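Transcriptional regulator fur family (PDB 7DH8) probably binds promoter DNA as a zinc-dependent, dimeric repressor of the Fur family and controls the genes for zinc uptake. Local coordinates at residues A[85-88]-A[89-93]; A[46-49]-A[50-53]; A[136-139]-A[140-144]; A[77-80]-A[81-84]; A[62-65]-A[66-70]. All blocks are in the same frame, centred on the assembly; numbering follows the deposited sequence.

Contact 1: A[85-88]-A[89-93]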
loop_
_atom_site.group_PDB
_atom_site.type_symbol
_atom_site.label_atom_id
_atom_site.label_comp_id
_atom_site.label_asym_id
_atom_site.label_seq_id
_atom_site.Cartn_x
_atom_site.Cartn_y
_atom_site.Cartn_z
ATOM N N ARG A 85 7.736 -12.907 15.848
ATOM C CA ARG A 85 8.296 -13.882 14.925
ATOM C C ARG A 85 7.252 -14.890 14.464
ATOM O O ARG A 85 7.314 -15.360 13.315
ATOM C CB ARG A 85 9.489 -14.578 15.560
ATOM C CG ARG A 85 10.759 -13.755 15.360
ATOM C CD ARG A 85 11.996 -14.508 15.802
ATOM N NE ARG A 85 11.915 -14.886 17.206
ATOM C CZ ARG A 85 12.309 -14.097 18.207
ATOM N NH1 ARG A 85 12.799 -12.887 17.935
ATOM N NH2 ARG A 85 12.218 -14.512 19.470
ATOM N N ALA A 86 6.269 -15.200 15.311
ATOM C CA ALA A 86 5.144 -16.014 14.858
ATOM C C ALA A 86 4.364 -15.297 13.755
ATOM O O ALA A 86 4.012 -15.900 12.725
ATOM C CB ALA A 86 4.237 -16.379 16.045
ATOM N N LEU A 87 4.111 -14.001 13.930
ATOM C CA LEU A 87 3.500 -13.213 12.860
ATOM C C LEU A 87 4.329 -13.234 11.572
ATOM O O LEU A 87 3.776 -13.433 10.482
ATOM C CB LEU A 87 3.278 -11.777 13.333
ATOM C CG LEU A 87 2.485 -10.836 12.416
ATOM C CD1 LEU A 87 1.076 -11.339 12.129
ATOM C CD2 LEU A 87 2.398 -9.497 13.073
ATOM N N ASP A 88 5.646 -13.000 11.656
ATOM C CA ASP A 88 6.482 -13.080 10.449
ATOM C C ASP A 88 6.321 -14.426 9.734
ATOM O O ASP A 88 6.236 -14.475 8.506
ATOM C CB ASP A 88 7.955 -12.899 10.794
ATOM C CG ASP A 88 8.299 -11.477 11.247
ATOM O OD1 ASP A 88 7.667 -10.504 10.801
ATOM O OD2 ASP A 88 9.247 -11.344 12.043
ATOM N N PHE A 89 6.328 -15.526 10.491
ATOM C CA PHE A 89 6.166 -16.846 9.901
ATOM C C PHE A 89 4.853 -16.931 9.143
ATOM O O PHE A 89 4.819 -17.347 7.978
ATOM C CB PHE A 89 6.246 -17.911 10.993
ATOM C CG PHE A 89 5.709 -19.240 10.580
ATOM C CD1 PHE A 89 6.524 -20.158 9.951
ATOM C CD2 PHE A 89 4.379 -19.572 10.811
ATOM C CE1 PHE A 89 6.031 -21.374 9.560
ATOM C CE2 PHE A 89 3.875 -20.790 10.422
ATOM C CZ PHE A 89 4.703 -21.698 9.800
ATOM N N LEU A 90 3.757 -16.514 9.790
ATOM C CA LEU A 90 2.458 -16.499 9.137
ATOM C C LEU A 90 2.494 -15.700 7.835
ATOM O O LEU A 90 1.922 -16.115 6.822
ATOM C CB LEU A 90 1.406 -15.944 10.105
ATOM C CG LEU A 90 1.249 -16.829 11.347
ATOM C CD1 LEU A 90 0.282 -16.206 12.357
ATOM C CD2 LEU A 90 0.775 -18.230 10.944
ATOM N N MET A 91 3.205 -14.578 7.818
ATOM C CA MET A 91 3.189 -13.750 6.618
ATOM C C MET A 91 4.035 -14.360 5.502
ATOM O O MET A 91 3.644 -14.329 4.322
ATOM C CB MET A 91 3.684 -12.349 6.960
ATOM C CG MET A 91 2.615 -11.438 7.617
ATOM S SD MET A 91 3.370 -9.826 7.883
ATOM C CE MET A 91 4.802 -10.259 8.840
ATOM N N ALA A 92 5.205 -14.899 5.844
ATOM C CA ALA A 92 6.105 -15.368 4.796
ATOM C C ALA A 92 5.501 -16.561 4.066
ATOM O O ALA A 92 5.720 -16.735 2.856
ATOM C CB ALA A 92 7.474 -15.707 5.394
ATOM N N ASN A 93 4.685 -17.337 4.775
ATOM C CA ASN A 93 3.987 -18.504 4.254
ATOM C C ASN A 93 2.584 -18.198 3.746
ATOM O O ASN A 93 1.830 -19.129 3.426
ATOM C CB ASN A 93 3.940 -19.565 5.343
ATOM C CG ASN A 93 5.319 -20.085 5.675
ATOM O OD1 ASN A 93 5.895 -20.847 4.900
ATOM N ND2 ASN A 93 5.881 -19.638 6.794
#
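Asp88 O accepts Ala92 N at 2.9 Å, the shortest backbone bond across this stretch of helix 80-92. The helix lies in the winged-helix domain and is probably its DNA-recognition helix, as in other Fur proteins. Met91 is bent at its thioether (chi3 -55°), and this folds the CE methyl back along the helix. CE then lies 3.5 Å from Asp88 OD1. The same methyl reaches Leu87 CG at 4.3 Å. On another side of the helix, the Phe89 ring has Ala86 O near its edge, while CB of Phe89 is the closer neighbour of that oxygen at 3.5 Å. CG of Phe89 is anti to the backbone N (chi1 163°), which carries the ring away from residues 85-88. The carbonyl of Phe89 is doubly held where the helix ends. Asn93 ND2 donates to Phe89 O at 2.8 Å, and Asn93 N donates from the opposite face of the carbonyl plane. ND2 also stands 3.2 Å above one face of the Phe89 ring, offset toward its rim. Arg46 makes a cation-pi contact with the same ring. This electron-rich surface is probably well matched to positive charge.

Contact 2: A[46-49]-A[50-53]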
loop_
_atom_site.group_PDB
_atom_site.type_symbol
_atom_site.label_atom_id
_atom_site.label_comp_id
_atom_site.label_asym_id
_atom_site.label_seq_id
_atom_site.Cartn_x
_atom_site.Cartn_y
_atom_site.Cartn_z
ATOM N N ARG A 46 2.180 -19.806 17.076
ATOM C CA ARG A 46 1.725 -19.425 15.745
ATOM C C ARG A 46 0.237 -19.698 15.564
ATOM O O ARG A 46 -0.446 -18.986 14.807
ATOM C CB ARG A 46 2.517 -20.186 14.684
ATOM C CG ARG A 46 3.947 -19.789 14.583
ATOM C CD ARG A 46 4.739 -20.962 14.039
ATOM N NE ARG A 46 6.017 -20.526 13.507
ATOM C CZ ARG A 46 7.034 -21.344 13.272
ATOM N NH1 ARG A 46 6.900 -22.641 13.509
ATOM N NH2 ARG A 46 8.177 -20.867 12.799
ATOM N N ALA A 47 -0.266 -20.751 16.213
ATOM C CA ALA A 47 -1.666 -21.113 16.080
ATOM C C ALA A 47 -2.554 -20.116 16.814
ATOM O O ALA A 47 -3.627 -19.734 16.310
ATOM C CB ALA A 47 -1.887 -22.531 16.614
ATOM N N ASN A 48 -2.116 -19.678 18.002
ATOM C CA ASN A 48 -2.886 -18.702 18.759
ATOM C C ASN A 48 -2.843 -17.333 18.103
ATOM O O ASN A 48 -3.829 -16.590 18.163
ATOM C CB ASN A 48 -2.381 -18.615 20.203
ATOM C CG ASN A 48 -3.329 -17.833 21.101
ATOM O OD1 ASN A 48 -4.555 -18.001 21.027
ATOM N ND2 ASN A 48 -2.771 -16.980 21.960
ATOM N N VAL A 49 -1.720 -16.966 17.486
ATOM C CA VAL A 49 -1.690 -15.708 16.758
ATOM C C VAL A 49 -2.609 -15.796 15.550
ATOM O O VAL A 49 -3.450 -14.923 15.324
ATOM C CB VAL A 49 -0.250 -15.340 16.364
ATOM C CG1 VAL A 49 -0.242 -14.170 15.396
ATOM C CG2 VAL A 49 0.496 -14.914 17.603
ATOM N N LEU A 50 -2.497 -16.893 14.792
ATOM C CA LEU A 50 -3.325 -17.080 13.613
ATOM C C LEU A 50 -4.785 -17.089 13.999
ATOM O O LEU A 50 -5.606 -16.402 13.378
ATOM C CB LEU A 50 -2.951 -18.391 12.906
ATOM C CG LEU A 50 -3.898 -18.778 11.765
ATOM C CD1 LEU A 50 -3.844 -17.735 10.647
ATOM C CD2 LEU A 50 -3.593 -20.166 11.226
ATOM N N ARG A 51 -5.119 -17.844 15.060
ATOM C CA ARG A 51 -6.501 -17.933 15.523
ATOM C C ARG A 51 -7.046 -16.563 15.909
ATOM O O ARG A 51 -8.175 -16.206 15.536
ATOM C CB ARG A 51 -6.602 -18.903 16.703
ATOM C CG ARG A 51 -8.030 -19.139 17.188
ATOM C CD ARG A 51 -8.077 -19.719 18.617
ATOM N NE ARG A 51 -6.904 -20.538 18.926
ATOM C CZ ARG A 51 -6.645 -21.735 18.396
ATOM N NH1 ARG A 51 -7.480 -22.294 17.521
ATOM N NH2 ARG A 51 -5.536 -22.377 18.749
ATOM N N LEU A 52 -6.275 -15.788 16.690
ATOM C CA LEU A 52 -6.713 -14.451 17.070
ATOM C C LEU A 52 -6.972 -13.575 15.847
ATOM O O LEU A 52 -7.976 -12.852 15.790
ATOM C CB LEU A 52 -5.669 -13.791 17.979
ATOM C CG LEU A 52 -5.602 -14.340 19.433
ATOM C CD1 LEU A 52 -4.417 -13.708 20.208
ATOM C CD2 LEU A 52 -6.931 -14.178 20.174
ATOM N N ILE A 53 -6.070 -13.595 14.862
ATOM C CA ILE A 53 -6.285 -12.715 13.707
ATOM C C ILE A 53 -7.524 -13.168 12.931
ATOM O O ILE A 53 -8.383 -12.356 12.581
ATOM C CB ILE A 53 -5.020 -12.650 12.823
ATOM C CG1 ILE A 53 -3.856 -11.993 13.563
ATOM C CG2 ILE A 53 -5.285 -11.941 11.424
ATOM C CD1 ILE A 53 -2.522 -12.168 12.873
#
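Helix 44-56 belongs to the winged-helix domain of the Fur fold, and here Val49 meets Ile53 one turn on. The two side chains lie side by side and point the same way. CG1 of Val49, anti to the backbone N (chi1 170°), comes to 3.9 Å from Ile53 CD1. Ile53 CG1 also rests 3.4 Å from Val49 O, which accepts Ile53 N. A second row is more polar. Arg51 bends at chi3, and its guanidinium has Ala47 O 3.9 Å above one face, offset toward the rim. That oxygen is bonded to Arg51 N at 2.7 Å. Asn48 OD1 lies near the guanidinium plane at its edge, but 4.0 Å from Arg51 NE, so this is an approach and not a bond. The amide and guanidinium planes are 36° apart. Leu52 packs against Asn48, with CG 3.1 Å from Asn48 O and CD1 4.1 Å from Asn48 ND2. The helix has neighbours on several sides. Val49 touches Leu65 and Val69 of helix 62-69 and Leu90 of helix 80-92. Leu50 meets Phe27 and Val31 of helix 25-35, while Ile53 packs on Leu87 of helix 80-92.

Contact 3: A[136-139]-A[140-144]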
loop_
_atom_site.group_PDB
_atom_site.type_symbol
_atom_site.label_atom_id
_atom_site.label_comp_id
_atom_site.label_asym_id
_atom_site.label_seq_id
_atom_site.Cartn_x
_atom_site.Cartn_y
_atom_site.Cartn_z
ATOM N N ASP A 136 -5.686 -12.024 -13.798
ATOM C CA ASP A 136 -5.512 -11.113 -14.933
ATOM C C ASP A 136 -4.835 -9.801 -14.502
ATOM O O ASP A 136 -3.917 -9.301 -15.166
ATOM C CB ASP A 136 -6.854 -10.811 -15.603
ATOM C CG ASP A 136 -7.410 -12.010 -16.453
ATOM O OD1 ASP A 136 -6.686 -13.000 -16.713
ATOM O OD2 ASP A 136 -8.591 -11.946 -16.861
ATOM N N VAL A 137 -5.310 -9.212 -13.422
ATOM C CA VAL A 137 -4.736 -7.946 -12.948
ATOM C C VAL A 137 -3.282 -8.123 -12.561
ATOM O O VAL A 137 -2.435 -7.278 -12.900
ATOM C CB VAL A 137 -5.552 -7.374 -11.778
ATOM C CG1 VAL A 137 -4.718 -6.290 -11.007
ATOM C CG2 VAL A 137 -6.859 -6.768 -12.295
ATOM N N VAL A 138 -2.967 -9.199 -11.818
ATOM C CA VAL A 138 -1.589 -9.364 -11.341
ATOM C C VAL A 138 -0.659 -9.637 -12.530
ATOM O O VAL A 138 0.436 -9.064 -12.621
ATOM C CB VAL A 138 -1.560 -10.480 -10.278
ATOM C CG1 VAL A 138 -0.145 -11.165 -10.130
ATOM C CG2 VAL A 138 -2.114 -9.953 -8.965
ATOM N N SER A 139 -1.145 -10.420 -13.512
ATOM C CA SER A 139 -0.392 -10.731 -14.729
ATOM C C SER A 139 -0.138 -9.494 -15.586
ATOM O O SER A 139 0.946 -9.341 -16.176
ATOM C CB SER A 139 -1.178 -11.738 -15.587
ATOM O OG SER A 139 -1.020 -13.042 -15.086
ATOM N N GLN A 140 -1.151 -8.648 -15.735
ATOM C CA GLN A 140 -0.977 -7.412 -16.476
ATOM C C GLN A 140 0.101 -6.549 -15.849
ATOM O O GLN A 140 0.983 -6.061 -16.551
ATOM C CB GLN A 140 -2.278 -6.633 -16.570
ATOM C CG GLN A 140 -3.061 -7.052 -17.840
ATOM C CD GLN A 140 -4.476 -6.461 -17.796
ATOM O OE1 GLN A 140 -4.718 -5.353 -18.275
ATOM N NE2 GLN A 140 -5.372 -7.148 -17.117
ATOM N N LEU A 141 0.066 -6.372 -14.515
ATOM C CA LEU A 141 1.067 -5.533 -13.869
ATOM C C LEU A 141 2.448 -6.159 -13.920
ATOM O O LEU A 141 3.454 -5.436 -14.023
ATOM C CB LEU A 141 0.656 -5.264 -12.414
ATOM C CG LEU A 141 -0.485 -4.268 -12.197
ATOM C CD1 LEU A 141 -0.800 -4.138 -10.622
ATOM C CD2 LEU A 141 -0.136 -2.932 -12.814
ATOM N N GLU A 142 2.543 -7.497 -13.899
ATOM C CA GLU A 142 3.837 -8.122 -14.160
ATOM C C GLU A 142 4.363 -7.788 -15.550
ATOM O O GLU A 142 5.542 -7.427 -15.709
ATOM C CB GLU A 142 3.765 -9.627 -13.979
ATOM C CG GLU A 142 3.892 -10.059 -12.555
ATOM C CD GLU A 142 3.739 -11.554 -12.464
ATOM O OE1 GLU A 142 4.038 -12.217 -13.482
ATOM O OE2 GLU A 142 3.330 -12.058 -11.399
ATOM N N ALA A 143 3.524 -7.950 -16.578
ATOM C CA ALA A 143 3.945 -7.620 -17.943
ATOM C C ALA A 143 4.390 -6.170 -18.048
ATOM O O ALA A 143 5.365 -5.870 -18.737
ATOM C CB ALA A 143 2.798 -7.870 -18.921
ATOM N N ARG A 144 3.629 -5.246 -17.430
ATOM C CA ARG A 144 4.023 -3.843 -17.455
ATOM C C ARG A 144 5.417 -3.676 -16.878
ATOM O O ARG A 144 6.260 -2.967 -17.440
ATOM C CB ARG A 144 3.025 -2.996 -16.658
ATOM C CG ARG A 144 1.612 -2.759 -17.295
ATOM C CD ARG A 144 1.728 -2.175 -18.737
ATOM N NE ARG A 144 2.559 -0.948 -18.806
ATOM C CZ ARG A 144 2.075 0.242 -18.453
ATOM N NH1 ARG A 144 0.796 0.335 -18.039
ATOM N NH2 ARG A 144 2.830 1.314 -18.542
#
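Gln140 runs back along the helix toward Asp136. Its CB, CG, CD and NE2 all lie near the same carbonyl oxygen, while OE1 turns away. CB is 3.4 Å from Asp136 O and CG is 3.6 Å from it. CD follows at 3.9 Å. At the tip, NE2 donates a weak bond to Asp136 O, 3.2 Å long, with an N-H...O angle of 148°. The chain is extended beyond CG, and the last torsion (chi3 90°) turns the amide so that NE2 faces this oxygen. Asp136 O also accepts the helical bond from Gln140 N at 2.9 Å, so one residue supplies both donors. On another side of the helix, Glu142 crosses Val138, with OE2 3.8 Å from Val138 CG1. Val138 O receives Glu142 N and also NE2 of Gln155 from strand 151-160, and Val138 and Leu141 both pack on Leu157 of that strand. Helix 135-146 is part of the dimerization domain, as in other Fur proteins. At the border with the second subunit, Gln140 OE1 makes a weak hydrogen bond to NE2 of Gln140 of that subunit, and Arg144 NH1 forms a salt bridge with its Asp134. The weak bond within the helix probably helps set the rotation of the Gln140 amide, which also meets its counterpart in the second subunit.

Contact 4: A[77-80]-A[81-84]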
loop_
_atom_site.group_PDB
_atom_site.type_symbol
_atom_site.label_atom_id
_atom_site.label_comp_id
_atom_site.label_asym_id
_atom_site.label_seq_id
_atom_site.Cartn_x
_atom_site.Cartn_y
_atom_site.Cartn_z
ATOM N N ALA A 77 2.919 -14.914 30.370
ATOM C CA ALA A 77 2.545 -14.475 29.029
ATOM C C ALA A 77 3.775 -14.427 28.107
ATOM O O ALA A 77 4.904 -14.317 28.586
ATOM C CB ALA A 77 1.856 -13.115 29.093
ATOM N N ASP A 78 3.558 -14.504 26.791
ATOM C CA ASP A 78 4.676 -14.626 25.856
ATOM C C ASP A 78 5.447 -13.315 25.737
ATOM O O ASP A 78 4.853 -12.232 25.713
ATOM C CB ASP A 78 4.171 -15.052 24.475
ATOM C CG ASP A 78 3.273 -16.263 24.537
ATOM O OD1 ASP A 78 2.157 -16.144 25.104
ATOM O OD2 ASP A 78 3.697 -17.335 24.040
ATOM N N ALA A 79 6.778 -13.416 25.648
ATOM C CA ALA A 79 7.575 -12.242 25.338
ATOM C C ALA A 79 7.167 -11.703 23.970
ATOM O O ALA A 79 6.902 -12.485 23.046
ATOM C CB ALA A 79 9.065 -12.568 25.344
ATOM N N PRO A 80 7.112 -10.387 23.797
ATOM C CA PRO A 80 6.597 -9.821 22.550
ATOM C C PRO A 80 7.370 -10.288 21.322
ATOM O O PRO A 80 6.747 -10.619 20.305
ATOM C CB PRO A 80 6.730 -8.309 22.774
ATOM C CG PRO A 80 6.561 -8.161 24.218
ATOM C CD PRO A 80 7.315 -9.339 24.815
ATOM N N PRO A 81 8.708 -10.341 21.339
ATOM C CA PRO A 81 9.394 -10.763 20.099
ATOM C C PRO A 81 9.053 -12.185 19.679
ATOM O O PRO A 81 9.275 -12.543 18.513
ATOM C CB PRO A 81 10.884 -10.596 20.448
ATOM C CG PRO A 81 10.928 -10.710 21.888
ATOM C CD PRO A 81 9.694 -10.094 22.417
ATOM N N THR A 82 8.513 -12.999 20.594
ATOM C CA THR A 82 8.045 -14.334 20.232
ATOM C C THR A 82 6.801 -14.249 19.362
ATOM O O THR A 82 6.740 -14.869 18.293
ATOM C CB THR A 82 7.768 -15.157 21.492
ATOM O OG1 THR A 82 9.011 -15.532 22.080
ATOM C CG2 THR A 82 6.997 -16.399 21.162
ATOM N N VAL A 83 5.812 -13.448 19.781
ATOM C CA VAL A 83 4.634 -13.235 18.932
ATOM C C VAL A 83 5.023 -12.547 17.623
ATOM O O VAL A 83 4.445 -12.823 16.573
ATOM C CB VAL A 83 3.533 -12.452 19.692
ATOM C CG1 VAL A 83 3.332 -13.005 21.110
ATOM C CG2 VAL A 83 3.888 -11.017 19.781
ATOM N N TYR A 84 6.020 -11.664 17.643
ATOM C CA TYR A 84 6.321 -10.980 16.385
ATOM C C TYR A 84 6.986 -11.917 15.375
ATOM O O TYR A 84 6.801 -11.758 14.161
ATOM C CB TYR A 84 7.172 -9.744 16.653
ATOM C CG TYR A 84 6.351 -8.625 17.280
ATOM C CD1 TYR A 84 5.231 -8.114 16.626
ATOM C CD2 TYR A 84 6.679 -8.096 18.521
ATOM C CE1 TYR A 84 4.469 -7.100 17.186
ATOM C CE2 TYR A 84 5.922 -7.078 19.092
ATOM C CZ TYR A 84 4.822 -6.581 18.421
ATOM O OH TYR A 84 4.055 -5.574 18.981
#
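Pro80 and Pro81 are pressed together side by side, with Pro80 CD and Pro81 CD 3.5 Å apart, tighter than usual for two carbons. Pro80 CB is equally close to that same Pro81 CD. Tyr84 closes in on the same turn. Its N donates to Pro80 O at 3.0 Å. With CG of Tyr84 anti to the carbonyl carbon (chi1 -74°), the ring turns back toward Pro80. Its CD2 approaches Pro80 O obliquely at 3.1 Å, and its CE2 lies 4.0 Å from Pro80 CB. Val83 CG2 is placed closer still to Pro80 O, at 2.9 Å, so short that the exact distance is doubtful. The solvent side is looser. There Ala79 CB meets Pro81 CD at 3.9 Å, and both residues are exposed. Asp78 CB and Val83 CG1 make another loose contact, at the inner edge. Between the two regions, Thr82 N donates to Ala79 O at 3.0 Å. This bond is bent (139° at the hydrogen), and the donor stands well above the carbonyl plane. Val83 packs on Leu66 and Val69 of helix 62-69. Ala79 is at the N-cap, so the two prolines fill the first two positions of helix 80-92. Proline, which lacks the N-H, is well suited to such a helix start.

Contact 5: A[62-65]-A[66-70]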
loop_
_atom_site.group_PDB
_atom_site.type_symbol
_atom_site.label_atom_id
_atom_site.label_comp_id
_atom_site.label_asym_id
_atom_site.label_seq_id
_atom_site.Cartn_x
_atom_site.Cartn_y
_atom_site.Cartn_z
ATOM N N ALA A 62 -0.831 -4.671 15.094
ATOM C CA ALA A 62 0.138 -5.475 15.837
ATOM C C ALA A 62 -0.005 -5.297 17.343
ATOM O O ALA A 62 0.044 -6.278 18.081
ATOM C CB ALA A 62 1.558 -5.145 15.389
ATOM N N TYR A 63 -0.124 -4.049 17.835
ATOM C CA TYR A 63 -0.256 -3.893 19.294
ATOM C C TYR A 63 -1.564 -4.466 19.838
ATOM O O TYR A 63 -1.658 -4.808 21.022
ATOM C CB TYR A 63 -0.136 -2.434 19.714
ATOM C CG TYR A 63 -1.289 -1.576 19.255
ATOM C CD1 TYR A 63 -2.500 -1.575 19.944
ATOM C CD2 TYR A 63 -1.165 -0.765 18.132
ATOM C CE1 TYR A 63 -3.528 -0.798 19.508
ATOM C CE2 TYR A 63 -2.207 0.021 17.703
ATOM C CZ TYR A 63 -3.366 0.002 18.407
ATOM O OH TYR A 63 -4.426 0.802 18.019
ATOM N N GLU A 64 -2.601 -4.555 19.020
ATOM C CA GLU A 64 -3.794 -5.232 19.503
ATOM C C GLU A 64 -3.541 -6.718 19.637
ATOM O O GLU A 64 -4.051 -7.370 20.544
ATOM C CB GLU A 64 -4.967 -5.002 18.532
ATOM C CG GLU A 64 -5.479 -3.610 18.569
ATOM C CD GLU A 64 -6.498 -3.412 17.479
ATOM O OE1 GLU A 64 -6.378 -4.117 16.440
ATOM O OE2 GLU A 64 -7.399 -2.558 17.666
ATOM N N LEU A 65 -2.805 -7.285 18.690
ATOM C CA LEU A 65 -2.554 -8.716 18.764
ATOM C C LEU A 65 -1.765 -9.050 20.022
ATOM O O LEU A 65 -2.022 -10.057 20.682
ATOM C CB LEU A 65 -1.798 -9.156 17.500
ATOM C CG LEU A 65 -1.163 -10.534 17.454
ATOM C CD1 LEU A 65 -2.280 -11.597 17.441
ATOM C CD2 LEU A 65 -0.274 -10.641 16.204
ATOM N N LEU A 66 -0.795 -8.207 20.369
ATOM C CA LEU A 66 -0.029 -8.466 21.588
ATOM C C LEU A 66 -0.892 -8.379 22.831
ATOM O O LEU A 66 -0.818 -9.261 23.689
ATOM C CB LEU A 66 1.122 -7.490 21.723
ATOM C CG LEU A 66 2.255 -8.264 21.107
ATOM C CD1 LEU A 66 2.219 -8.013 19.559
ATOM C CD2 LEU A 66 3.538 -7.905 21.784
ATOM N N ASP A 67 -1.669 -7.300 22.960
ATOM C CA ASP A 67 -2.699 -7.229 23.998
ATOM C C ASP A 67 -3.473 -8.531 24.096
ATOM O O ASP A 67 -3.519 -9.139 25.170
ATOM C CB ASP A 67 -3.661 -6.061 23.766
ATOM C CG ASP A 67 -3.095 -4.741 24.238
ATOM O OD1 ASP A 67 -2.348 -4.745 25.256
ATOM O OD2 ASP A 67 -3.381 -3.705 23.582
ATOM N N TRP A 68 -4.057 -9.006 22.982
ATOM C CA TRP A 68 -4.908 -10.197 23.088
ATOM C C TRP A 68 -4.152 -11.505 23.311
ATOM O O TRP A 68 -4.745 -12.507 23.735
ATOM C CB TRP A 68 -5.670 -10.462 21.782
ATOM C CG TRP A 68 -6.461 -9.301 21.262
ATOM C CD1 TRP A 68 -6.872 -8.224 21.970
ATOM C CD2 TRP A 68 -6.905 -9.091 19.922
ATOM N NE1 TRP A 68 -7.550 -7.358 21.170
ATOM C CE2 TRP A 68 -7.599 -7.871 19.906
ATOM C CE3 TRP A 68 -6.815 -9.833 18.742
ATOM C CZ2 TRP A 68 -8.170 -7.356 18.768
ATOM C CZ3 TRP A 68 -7.403 -9.319 17.597
ATOM C CH2 TRP A 68 -8.071 -8.085 17.624
ATOM N N VAL A 69 -2.861 -11.536 22.963
ATOM C CA VAL A 69 -2.076 -12.746 23.185
ATOM C C VAL A 69 -1.514 -12.728 24.608
ATOM O O VAL A 69 -1.014 -13.740 25.110
ATOM C CB VAL A 69 -0.776 -12.701 22.359
ATOM C CG1 VAL A 69 0.371 -13.411 23.082
ATOM C CG2 VAL A 69 -1.007 -13.313 20.999
ATOM N N ARG A 70 -1.642 -11.598 25.293
ATOM C CA ARG A 70 -1.475 -11.477 26.736
ATOM C C ARG A 70 -2.696 -11.778 27.603
ATOM O O ARG A 70 -2.582 -11.848 28.834
ATOM C CB ARG A 70 -0.692 -10.212 27.043
ATOM C CG ARG A 70 0.778 -10.438 26.954
ATOM C CD ARG A 70 1.441 -9.246 26.315
ATOM N NE ARG A 70 2.871 -9.234 26.588
ATOM C CZ ARG A 70 3.596 -8.134 26.695
ATOM N NH1 ARG A 70 3.033 -6.940 26.561
ATOM N NH2 ARG A 70 4.889 -8.235 26.924
#
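Trp68 lays its indole over the carbonyl of Glu64. Glu64 O sits 3.1 Å above one ring face, offset toward the rim, and Trp68 CG is the ring atom nearest to it. The same oxygen accepts Trp68 N at 2.9 Å. CG of Trp68 is anti to the carbonyl carbon (chi1 -53°), which folds the ring back over the preceding turn. The benzene part then reaches the Glu64 side chain, with CZ2 4.0 Å from Glu64 CB. Leu65 and Val69 meet on the buried side through Leu65 CD1 and Val69 CG2, 4.2 Å apart. Val69 N bonds to Leu65 O at 2.8 Å, but the bond is bent, with 137° at the hydrogen. Leu66 CD1 lies 3.2 Å from Ala62 O, which accepts Leu66 N. On the solvent side, Asp67 OD2 is near the plane of the Tyr63 ring, at its edge, 4.3 Å from CD1. This is helix 62-69, a short helix of the winged-helix domain that follows helix 44-56 and precedes helix 80-92. Near its start Glu64 OE1 accepts Lys61 N, which resembles one half of a capping box. Further out, Trp68 touches Leu52 and Ala56 of helix 44-56 and Val60, and Leu65 packs on Val49 of helix 44-56 and on Val60. Leu66 packs on Pro80, Val83 and Tyr84 of helix 80-92.

Contacts 1, 2, 4 and 5 form one cluster of three helices. Contacts 1 and 4 share helix 80-92. Contact 2 touches contact 1 through Val49 CG1 and Leu90 CD1, 3.7 Å apart, and contact 5 through Leu52 CD1 and Val69 CG2, 3.5 Å apart. Contact 5 meets contact 4 where Pro80 CB lies 3.4 Å from Leu66 CD2. Contact 3 is separate, with its centre about 26 Å from that of contact 1. The zinc ion bound by His97, Cys108, His116 and Glu131 lies between them. The side chains of Met91 and Leu50 are each about 10 Å from this zinc ion, and that of Val138 about 11 Å.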